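Local coordinates for protein endo-1,3-beta-glucanase, family GH16 (Zobellia galactanivorans, PDB 4BPZ) that probably hydrolyses internal 1,3-beta-D-glucosidic linkages in beta-glucans such as algal laminarin, at residues N44-Y50 with N227-T233; F91-Y95 with V252-Q256; E147-W151 with T233-D237. The protein carries 1 engineered substitution. All coordinates share one frame; numbering follows the deposited sequence. Where two conformers were deposited one is given.

Contact 1. Residues N44-Y50 with N227-T233; sequences NNELQHY and NIAMGGT. With BGC (beta-D-glucopyranose), chain C; GLC (alpha-D-glucopyranose), chain B.
Leu47 N donates to Met230 O over 2.9 Å, joining the loop before strand 48-50 to the end of strand 222-230 at the glycan cleft of the GH16 beta-jelly roll. Packing is tightest at the glycine turn that follows. Gly232 CA comes within 3.1 Å of Asn44 O, and a CB there would collide with that oxygen and crowd Glu46 CA. The same oxygen, in its carbonyl plane, takes Thr233 N at 2.9 Å.

Deeper in, the methyl of Ala229 touches both Glu46, whose CD is 3.7 Å from Ala229 CB, and the hydroxyl of Tyr50. The Tyr50 ring has Gln48 CG over one face and turns its CE1 edge to Ile228 O. Its OH receives a weak bond from Asn227 ND2, the ring and amide planes standing 84° apart, while Asn227 OD1 accepts from Trp115.

The outer side is looser and wet. In the conformer modelled, Thr233 OG1 is linked by one water to Asn44 OD1 and by another to Asn45 ND2. With its CG beside the backbone N (chi1 -48°), Asn44 presents its amide to the sugars: BGC O2 donates to OD1 at 2.6 Å, and ND2 reaches the glycosidic GLC O3 at 3.0 Å. The other N-H of ND2 fixes the rotation of that amide, running almost straight (173°) to Glu46 OE2, 2.9 Å from ND2.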
loop_
_atom_site.group_PDB
_atom_site.type_symbol
_atom_site.label_atom_id
_atom_site.label_comp_id
_atom_site.label_asym_id
_atom_site.label_seq_id
_atom_site.Cartn_x
_atom_site.Cartn_y
_atom_site.Cartn_z
ATOM N N ASN A 44 1.595 8.547 11.262
ATOM C CA ASN A 44 2.573 9.312 10.529
ATOM C C ASN A 44 2.238 10.787 10.392
ATOM O O ASN A 44 2.688 11.430 9.406
ATOM C CB ASN A 44 2.866 8.678 9.149
ATOM C CG ASN A 44 3.115 7.213 9.230
ATOM O OD1 ASN A 44 3.997 6.792 9.990
ATOM N ND2 ASN A 44 2.376 6.414 8.482
ATOM N N ASN A 45 1.380 11.357 11.251
ATOM C CA ASN A 45 0.986 12.738 11.126
ATOM C C ASN A 45 0.275 13.050 9.803
ATOM O O ASN A 45 0.194 14.205 9.379
ATOM C CB ASN A 45 2.172 13.709 11.361
ATOM C CG ASN A 45 2.792 13.469 12.679
ATOM O OD1 ASN A 45 2.066 13.509 13.687
ATOM N ND2 ASN A 45 4.042 13.178 12.709
ATOM N N GLU A 46 -0.362 12.007 9.181
ATOM C CA GLU A 46 -1.046 12.189 7.898
ATOM C C GLU A 46 -2.270 13.055 8.101
ATOM O O GLU A 46 -2.916 13.072 9.158
ATOM C CB GLU A 46 -1.467 10.812 7.389
ATOM C CG GLU A 46 -0.260 10.005 6.945
ATOM C CD GLU A 46 -0.569 8.521 6.849
ATOM O OE1 GLU A 46 -1.787 8.149 6.748
ATOM O OE2 GLU A 46 0.414 7.732 6.844
ATOM N N LEU A 47 -2.697 13.724 7.008
ATOM C CA LEU A 47 -3.722 14.755 7.090
ATOM C C LEU A 47 -5.039 14.367 6.536
ATOM O O LEU A 47 -5.962 15.147 6.563
ATOM C CB LEU A 47 -3.192 16.030 6.378
ATOM C CG LEU A 47 -1.944 16.628 7.091
ATOM C CD1 LEU A 47 -1.503 17.897 6.379
ATOM C CD2 LEU A 47 -2.260 17.001 8.531
ATOM N N GLN A 48 -5.205 13.147 6.011
ATOM C CA GLN A 48 -6.424 12.707 5.337
ATOM C C GLN A 48 -7.359 11.927 6.248
ATOM O O GLN A 48 -6.918 11.245 7.208
ATOM C CB GLN A 48 -6.183 11.877 4.068
ATOM C CG GLN A 48 -5.767 10.407 4.315
ATOM C CD GLN A 48 -4.467 10.236 5.013
ATOM O OE1 GLN A 48 -4.298 9.263 5.820
ATOM N NE2 GLN A 48 -3.520 11.054 4.783
ATOM N N HIS A 49 -8.637 11.885 5.871
ATOM C CA HIS A 49 -9.526 10.759 6.151
ATOM C C HIS A 49 -9.602 9.859 4.942
ATOM O O HIS A 49 -9.482 10.292 3.810
ATOM C CB HIS A 49 -10.937 11.222 6.490
ATOM C CG HIS A 49 -11.145 11.529 7.948
ATOM N ND1 HIS A 49 -10.818 10.681 8.916
ATOM C CD2 HIS A 49 -11.703 12.644 8.561
ATOM C CE1 HIS A 49 -11.118 11.248 10.099
ATOM N NE2 HIS A 49 -11.672 12.427 9.864
ATOM N N TYR A 50 -9.821 8.587 5.233
ATOM C CA TYR A 50 -10.092 7.589 4.195
ATOM C C TYR A 50 -11.582 7.274 4.151
ATOM O O TYR A 50 -12.219 7.195 5.178
ATOM C CB TYR A 50 -9.262 6.325 4.451
ATOM C CG TYR A 50 -7.785 6.513 4.190
ATOM C CD1 TYR A 50 -7.324 6.928 2.937
ATOM C CD2 TYR A 50 -6.829 6.212 5.164
ATOM C CE1 TYR A 50 -5.977 7.046 2.665
ATOM C CE2 TYR A 50 -5.478 6.331 4.907
ATOM C CZ TYR A 50 -5.052 6.735 3.649
ATOM O OH TYR A 50 -3.707 6.834 3.357
ATOM N N ASN A 227 -3.116 2.795 -1.206
ATOM C CA ASN A 227 -3.646 4.032 -0.620
ATOM C C ASN A 227 -2.922 5.252 -1.197
ATOM O O ASN A 227 -1.819 5.113 -1.741
ATOM C CB ASN A 227 -3.551 4.038 0.910
ATOM C CG ASN A 227 -2.135 4.062 1.406
ATOM O OD1 ASN A 227 -1.459 3.031 1.348
ATOM N ND2 ASN A 227 -1.624 5.222 1.774
ATOM N N ILE A 228 -3.498 6.429 -1.000
ATOM C CA ILE A 228 -2.732 7.716 -1.082
ATOM C C ILE A 228 -2.883 8.411 0.239
ATOM O O ILE A 228 -3.999 8.845 0.550
ATOM C CB ILE A 228 -3.181 8.659 -2.216
ATOM C CG1 ILE A 228 -3.316 8.008 -3.592
ATOM C CG2 ILE A 228 -2.189 9.836 -2.247
ATOM C CD1 ILE A 228 -3.988 8.954 -4.588
ATOM N N ALA A 229 -1.817 8.573 1.004
ATOM C CA ALA A 229 -1.858 9.463 2.169
ATOM C C ALA A 229 -1.555 10.875 1.692
ATOM O O ALA A 229 -0.892 11.077 0.675
ATOM C CB ALA A 229 -0.848 8.980 3.194
ATOM N N MET A 230 -1.996 11.843 2.452
ATOM C CA MET A 230 -1.692 13.293 2.199
ATOM C C MET A 230 -0.881 13.834 3.356
ATOM O O MET A 230 -1.246 13.688 4.514
ATOM C CB MET A 230 -2.946 14.066 2.049
ATOM C CG MET A 230 -3.727 13.763 0.773
ATOM S SD MET A 230 -2.795 14.028 -0.790
ATOM C CE MET A 230 -2.379 15.784 -0.661
ATOM N N GLY A 231 0.230 14.496 3.024
ATOM C CA GLY A 231 1.069 15.076 4.072
ATOM C C GLY A 231 1.684 13.998 4.933
ATOM O O GLY A 231 1.984 12.877 4.520
ATOM N N GLY A 232 1.913 14.387 6.204
ATOM C CA GLY A 232 2.594 13.484 7.119
ATOM C C GLY A 232 4.054 13.260 6.796
ATOM O O GLY A 232 4.676 14.001 5.988
ATOM N N THR A 233 4.635 12.232 7.379
ATOM C CA THR A 233 6.102 11.962 7.316
ATOM C C THR A 233 6.651 12.089 5.943
ATOM O O THR A 233 7.617 12.800 5.660
ATOM C CB THR A 233 6.442 10.591 7.936
ATOM O OG1 THR A 233 5.800 10.534 9.219
ATOM C CG2 THR A 233 7.963 10.422 8.133
HETATM C C2 BGC C . 3.171 3.722 10.804
HETATM C C3 BGC C . 2.899 2.951 12.058
HETATM C C4 BGC C . 1.595 2.083 11.898
HETATM C C5 BGC C . 1.709 1.198 10.632
HETATM C C6 BGC C . 0.440 0.450 10.281
HETATM C C1 BGC C . 3.180 2.739 9.604
HETATM O O2 BGC C . 4.406 4.368 10.936
HETATM O O3 BGC C . 2.676 3.907 13.092
HETATM O O4 BGC C . 1.405 1.150 12.955
HETATM O O5 BGC C . 1.937 2.089 9.504
HETATM O O6 BGC C . -0.651 1.284 9.964
HETATM C C1 GLC B . 5.248 1.952 5.537
HETATM C C2 GLC B . 5.064 2.648 6.927
HETATM C C3 GLC B . 3.553 2.803 7.150
HETATM C C4 GLC B . 2.932 3.531 6.039
HETATM C C5 GLC B . 3.101 2.622 4.847
HETATM C C6 GLC B . 2.510 3.172 3.568
HETATM O O1 GLC B . 4.997 0.564 5.573
HETATM O O2 GLC B . 5.690 1.828 7.881
HETATM O O3 GLC B . 3.333 3.533 8.430
HETATM O O4 GLC B . 1.543 3.785 6.328
HETATM O O5 GLC B . 4.517 2.475 4.602
HETATM O O6 GLC B . 3.097 4.414 3.199
HETATM O O HOH W 1 6.330 8.187 10.666
HETATM O O HOH W 2 5.774 13.002 10.712
#

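Contact 2. Residues F91-Y95 with V252-Q256; sequences FAFTY and VRIYQ
Phe93 and Ile254 approach from opposite directions and carry most of the apolar contact. The isoleucine lies over one face of the ring: its CG2 is 4.2 Å from the Phe93 centroid and only 17° off the ring normal, a CH-pi contact, while CD1 at the end of the other branch comes down to 3.7 Å from Phe93 CE1. Ile254 can cover the ring with both branches because CG1 lies beside the backbone N (chi1 -53°), which puts CG2 anti to it. In the conformer modelled, Phe91 adds a second aromatic neighbour, its CD2 4.0 Å from Ile254 CD1, the two side chains sliding past each other. Phe15 and Val98 continue this apolar cluster. An alanine in place of Phe93 would probably open a gap facing both Ile254 methyls and cost CG2 its CH-pi contact.

The polar atoms meet at the chain terminus. Gln256 stretches its extended side chain toward the backbone of the loop after Phe93, bringing its CG to 3.4 Å from Tyr95 O and its amide end close to the carbonyls of both Thr94 and Tyr95. Tyr95 O also lies in the plane of the Phe93 ring, at its edge. Past this loop the tyrosine side chain heads away: Thr94 CG2 sits 3.8 Å above the centre of the Tyr95 ring, and Tyr95 OH bonds to Asn219.

Strand 82-93 pairs with 222-230, strand 244-255 pairs with 13-17 and 96-103, and strand 63-75 pairs with both 82-93 and 244-255. Apolar side chains packed between curved strands are characteristic of the beta-sandwich core, here the GH16 jelly roll.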
loop_
_atom_site.group_PDB
_atom_site.type_symbol
_atom_site.label_atom_id
_atom_site.label_comp_id
_atom_site.label_asym_id
_atom_site.label_seq_id
_atom_site.Cartn_x
_atom_site.Cartn_y
_atom_site.Cartn_z
ATOM N N PHE A 91 -7.810 -11.074 0.880
ATOM C CA PHE A 91 -7.016 -12.201 0.370
ATOM C C PHE A 91 -5.735 -12.048 1.083
ATOM O O PHE A 91 -5.059 -11.032 0.923
ATOM C CB PHE A 91 -6.750 -12.137 -1.163
ATOM C CG PHE A 91 -5.870 -13.271 -1.674
ATOM C CD1 PHE A 91 -6.434 -14.543 -1.816
ATOM C CD2 PHE A 91 -4.503 -13.108 -1.965
ATOM C CE1 PHE A 91 -5.693 -15.627 -2.317
ATOM C CE2 PHE A 91 -3.737 -14.199 -2.443
ATOM C CZ PHE A 91 -4.341 -15.441 -2.585
ATOM N N ALA A 92 -5.413 -13.064 1.846
ATOM C CA ALA A 92 -4.200 -13.096 2.623
ATOM C C ALA A 92 -3.349 -14.258 2.133
ATOM O O ALA A 92 -3.950 -15.321 1.833
ATOM C CB ALA A 92 -4.499 -13.213 4.123
ATOM N N PHE A 93 -2.059 -14.146 2.072
ATOM C CA PHE A 93 -1.224 -15.150 1.425
ATOM C C PHE A 93 0.154 -15.177 2.063
ATOM O O PHE A 93 0.602 -14.133 2.593
ATOM C CB PHE A 93 -1.134 -14.919 -0.088
ATOM C CG PHE A 93 -0.514 -13.621 -0.432
ATOM C CD1 PHE A 93 -1.194 -12.400 -0.256
ATOM C CD2 PHE A 93 0.811 -13.539 -0.876
ATOM C CE1 PHE A 93 -0.644 -11.164 -0.506
ATOM C CE2 PHE A 93 1.378 -12.238 -1.156
ATOM C CZ PHE A 93 0.641 -11.102 -0.919
ATOM N N THR A 94 0.787 -16.348 1.965
ATOM C CA THR A 94 2.166 -16.525 2.435
ATOM C C THR A 94 3.012 -16.952 1.305
ATOM O O THR A 94 2.793 -18.029 0.724
ATOM C CB THR A 94 2.284 -17.574 3.551
ATOM O OG1 THR A 94 1.315 -17.202 4.540
ATOM C CG2 THR A 94 3.676 -17.585 4.153
ATOM N N TYR A 95 3.987 -16.066 0.945
ATOM C CA TYR A 95 4.892 -16.231 -0.207
ATOM C C TYR A 95 4.160 -15.950 -1.490
ATOM O O TYR A 95 2.900 -16.112 -1.586
ATOM C CB TYR A 95 5.612 -17.554 -0.215
ATOM C CG TYR A 95 6.261 -17.953 1.090
ATOM C CD1 TYR A 95 6.916 -17.063 1.904
ATOM C CD2 TYR A 95 6.177 -19.255 1.528
ATOM C CE1 TYR A 95 7.515 -17.437 3.086
ATOM C CE2 TYR A 95 6.791 -19.700 2.699
ATOM C CZ TYR A 95 7.458 -18.750 3.497
ATOM O OH TYR A 95 8.014 -19.180 4.663
ATOM N N VAL A 252 -3.755 -5.759 -10.359
ATOM C CA VAL A 252 -3.000 -6.439 -9.244
ATOM C C VAL A 252 -3.029 -7.906 -9.591
ATOM O O VAL A 252 -4.131 -8.440 -9.830
ATOM C CB VAL A 252 -3.707 -6.192 -7.894
ATOM C CG1 VAL A 252 -3.047 -7.002 -6.781
ATOM C CG2 VAL A 252 -3.704 -4.710 -7.567
ATOM N N ARG A 253 -1.875 -8.566 -9.581
ATOM C CA ARG A 253 -1.820 -10.018 -9.800
ATOM C C ARG A 253 -0.918 -10.616 -8.709
ATOM O O ARG A 253 0.145 -10.081 -8.427
ATOM C CB ARG A 253 -1.245 -10.349 -11.175
ATOM C CG ARG A 253 -2.090 -9.851 -12.356
ATOM C CD ARG A 253 -1.364 -9.948 -13.647
ATOM N NE ARG A 253 -2.196 -9.410 -14.716
ATOM C CZ ARG A 253 -1.736 -9.067 -15.911
ATOM N NH1 ARG A 253 -0.500 -9.278 -16.248
ATOM N NH2 ARG A 253 -2.604 -8.509 -16.757
ATOM N N ILE A 254 -1.337 -11.776 -8.169
ATOM C CA ILE A 254 -0.524 -12.468 -7.195
ATOM C C ILE A 254 -0.405 -13.928 -7.657
ATOM O O ILE A 254 -1.437 -14.595 -7.911
ATOM C CB ILE A 254 -1.112 -12.381 -5.764
ATOM C CG1 ILE A 254 -1.361 -10.917 -5.406
ATOM C CG2 ILE A 254 -0.225 -13.129 -4.804
ATOM C CD1 ILE A 254 -1.959 -10.707 -3.979
ATOM N N TYR A 255 0.809 -14.403 -7.772
ATOM C CA TYR A 255 1.105 -15.722 -8.160
ATOM C C TYR A 255 1.800 -16.463 -6.992
ATOM O O TYR A 255 2.559 -15.870 -6.253
ATOM C CB TYR A 255 2.074 -15.744 -9.360
ATOM C CG TYR A 255 1.571 -15.083 -10.593
ATOM C CD1 TYR A 255 1.741 -13.725 -10.781
ATOM C CD2 TYR A 255 0.922 -15.815 -11.584
ATOM C CE1 TYR A 255 1.287 -13.064 -11.935
ATOM C CE2 TYR A 255 0.474 -15.187 -12.756
ATOM C CZ TYR A 255 0.633 -13.829 -12.895
ATOM O OH TYR A 255 0.168 -13.211 -14.042
ATOM N N GLN A 256 1.656 -17.777 -6.932
ATOM C CA GLN A 256 2.463 -18.571 -6.005
ATOM C C GLN A 256 3.150 -19.700 -6.679
ATOM O O GLN A 256 2.911 -19.931 -7.849
ATOM C CB GLN A 256 1.543 -19.100 -4.878
ATOM C CG GLN A 256 1.199 -17.989 -3.908
ATOM C CD GLN A 256 0.348 -18.417 -2.736
ATOM O OE1 GLN A 256 0.586 -17.966 -1.568
ATOM N NE2 GLN A 256 -0.617 -19.243 -2.937
ATOM O OXT GLN A 256 3.992 -20.351 -5.978
#

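Contact 3. Residues E147-W151 with T233-D237; sequences EQNGW and TLGGD. With GLC (alpha-D-glucopyranose), chain B.
Gly150 grips two successive carbonyls of the short helix 232-235 with its backbone alone. Its N-H bonds to Leu234 O, 2.8 Å from Gly150 N and in the carbonyl plane, and its CA makes a CA-H...O contact with Gly235 O at 3.3 Å, with 158° at the hydrogen. The fit is close enough that a CB on Gly150 would fall onto Gly235 O.

Leu234 O is crowded by carbon as well: Asn149 CB lies 3.1 Å from it and Trp151 CZ3 3.2 Å. The indole sits with its six-membered ring toward the helix, Thr233 O in its plane at the edge and Asn149 CG over one face. Trp151 CG falls between the backbone N and the carbonyl carbon (chi1 55°), which brings the six-membered ring edge back toward the helix. Gly236, leaving the helix with positive phi, passes beside Trp151, where a CB would be tight against CE3.

Leu234 reaches both Trp151 and Glu147 with its two methyls. Its CD2 meets Trp151 CH2 at 4.1 Å, and CD1 approaches Glu147 OE1 at 3.7 Å. That carboxylate oxygen accepts from GLC O6, 2.8 Å from OE1, and from Trp111 NE1. The helix thus packs against the loop between strands 146-147 and 155-163, with Leu234 also resting on Trp111 of strand 110-118 and on Ile157 of strand 155-163.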
loop_
_atom_site.group_PDB
_atom_site.type_symbol
_atom_site.label_atom_id
_atom_site.label_comp_id
_atom_site.label_asym_id
_atom_site.label_seq_id
_atom_site.Cartn_x
_atom_site.Cartn_y
_atom_site.Cartn_z
ATOM N N GLU A 147 6.582 3.038 -2.298
ATOM C CA GLU A 147 6.129 4.306 -1.801
ATOM C C GLU A 147 6.788 5.405 -2.616
ATOM O O GLU A 147 7.896 5.227 -3.136
ATOM C CB GLU A 147 6.497 4.521 -0.352
ATOM C CG GLU A 147 5.959 3.495 0.624
ATOM C CD GLU A 147 6.415 3.776 2.057
ATOM O OE1 GLU A 147 5.891 4.662 2.748
ATOM O OE2 GLU A 147 7.447 3.135 2.528
ATOM N N GLN A 148 6.112 6.555 -2.731
ATOM C CA GLN A 148 6.814 7.772 -3.123
ATOM C C GLN A 148 6.547 8.814 -2.115
ATOM O O GLN A 148 5.412 8.912 -1.601
ATOM C CB GLN A 148 6.397 8.275 -4.516
ATOM C CG GLN A 148 6.963 7.590 -5.711
ATOM C CD GLN A 148 6.942 8.496 -6.902
ATOM O OE1 GLN A 148 5.879 9.049 -7.313
ATOM N NE2 GLN A 148 8.056 8.577 -7.550
ATOM N N ASN A 149 7.560 9.601 -1.761
ATOM C CA ASN A 149 7.326 10.751 -0.943
ATOM C C ASN A 149 6.749 11.912 -1.749
ATOM O O ASN A 149 6.601 11.841 -2.937
ATOM C CB ASN A 149 8.584 11.123 -0.114
ATOM C CG ASN A 149 9.770 11.488 -0.967
ATOM O OD1 ASN A 149 10.931 11.054 -0.642
ATOM N ND2 ASN A 149 9.566 12.203 -2.017
ATOM N N GLY A 150 6.405 12.995 -1.064
ATOM C CA GLY A 150 5.694 14.109 -1.689
ATOM C C GLY A 150 6.595 15.058 -2.421
ATOM O O GLY A 150 6.101 15.793 -3.298
ATOM N N TRP A 151 7.902 15.023 -2.144
ATOM C CA TRP A 151 8.789 16.089 -2.626
ATOM C C TRP A 151 9.754 15.576 -3.700
ATOM O O TRP A 151 10.482 16.392 -4.281
ATOM C CB TRP A 151 9.574 16.690 -1.486
ATOM C CG TRP A 151 10.364 15.643 -0.701
ATOM C CD1 TRP A 151 11.608 15.165 -0.947
ATOM C CD2 TRP A 151 9.911 14.986 0.512
ATOM N NE1 TRP A 151 11.938 14.196 -0.013
ATOM C CE2 TRP A 151 10.947 14.086 0.922
ATOM C CE3 TRP A 151 8.761 15.078 1.268
ATOM C CZ2 TRP A 151 10.842 13.324 2.131
ATOM C CZ3 TRP A 151 8.662 14.331 2.426
ATOM C CH2 TRP A 151 9.676 13.500 2.847
ATOM N N THR A 233 4.635 12.232 7.379
ATOM C CA THR A 233 6.102 11.962 7.316
ATOM C C THR A 233 6.651 12.089 5.943
ATOM O O THR A 233 7.617 12.800 5.660
ATOM C CB THR A 233 6.442 10.591 7.936
ATOM O OG1 THR A 233 5.800 10.534 9.219
ATOM C CG2 THR A 233 7.963 10.422 8.133
ATOM N N LEU A 234 6.100 11.270 5.053
ATOM C CA LEU A 234 6.573 11.210 3.679
ATOM C C LEU A 234 5.754 12.015 2.707
ATOM O O LEU A 234 6.281 12.281 1.614
ATOM C CB LEU A 234 6.745 9.812 3.197
ATOM C CG LEU A 234 7.856 8.964 3.840
ATOM C CD1 LEU A 234 8.055 7.625 3.063
ATOM C CD2 LEU A 234 9.161 9.676 4.111
ATOM N N GLY A 235 4.540 12.447 3.012
ATOM C CA GLY A 235 3.861 13.337 2.124
ATOM C C GLY A 235 4.463 14.744 2.150
ATOM O O GLY A 235 4.564 15.399 1.094
ATOM N N GLY A 236 4.815 15.222 3.335
ATOM C CA GLY A 236 5.393 16.563 3.421
ATOM C C GLY A 236 4.376 17.649 3.228
ATOM O O GLY A 236 3.154 17.477 3.381
ATOM N N ASP A 237 4.877 18.843 2.962
ATOM C CA ASP A 237 4.038 20.018 2.779
ATOM C C ASP A 237 3.176 19.849 1.506
ATOM O O ASP A 237 3.614 19.357 0.442
ATOM C CB ASP A 237 4.890 21.261 2.604
ATOM C CG ASP A 237 5.755 21.530 3.869
ATOM O OD1 ASP A 237 5.389 21.131 5.000
ATOM O OD2 ASP A 237 6.854 22.090 3.642
HETATM C C1 GLC B . 5.248 1.952 5.537
HETATM C C2 GLC B . 5.064 2.648 6.927
HETATM C C3 GLC B . 3.553 2.803 7.150
HETATM C C4 GLC B . 2.932 3.531 6.039
HETATM C C5 GLC B . 3.101 2.622 4.847
HETATM C C6 GLC B . 2.510 3.172 3.568
HETATM O O1 GLC B . 4.997 0.564 5.573
HETATM O O2 GLC B . 5.690 1.828 7.881
HETATM O O3 GLC B . 3.333 3.533 8.430
HETATM O O4 GLC B . 1.543 3.785 6.328
HETATM O O5 GLC B . 4.517 2.475 4.602
HETATM O O6 GLC B . 3.097 4.414 3.199
#

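Contacts 1 and 3 are neighbours, their centres about 9 Å apart; both use helix 232-235, share Thr233 and touch the same GLC, Asn44 at the glycosidic O3 and Glu147 at the O6 hydroxyl. Contact 1 is the more buried, mixing backbone bonds with polar side chains, one of which, Asn44, grips the sugars; contact 3 is partly buried and depends on glycine backbone and a tryptophan at the surface. Contact 2 lies on the other side of the chain's centre, about 26 Å from contact 1 centre to centre. Its aromatic and aliphatic packing suits the sandwich interior, although its chain-terminal end is exposed. Strand 82-93 still connects contacts 1 and 2, pairing with both 48-50 and 222-230.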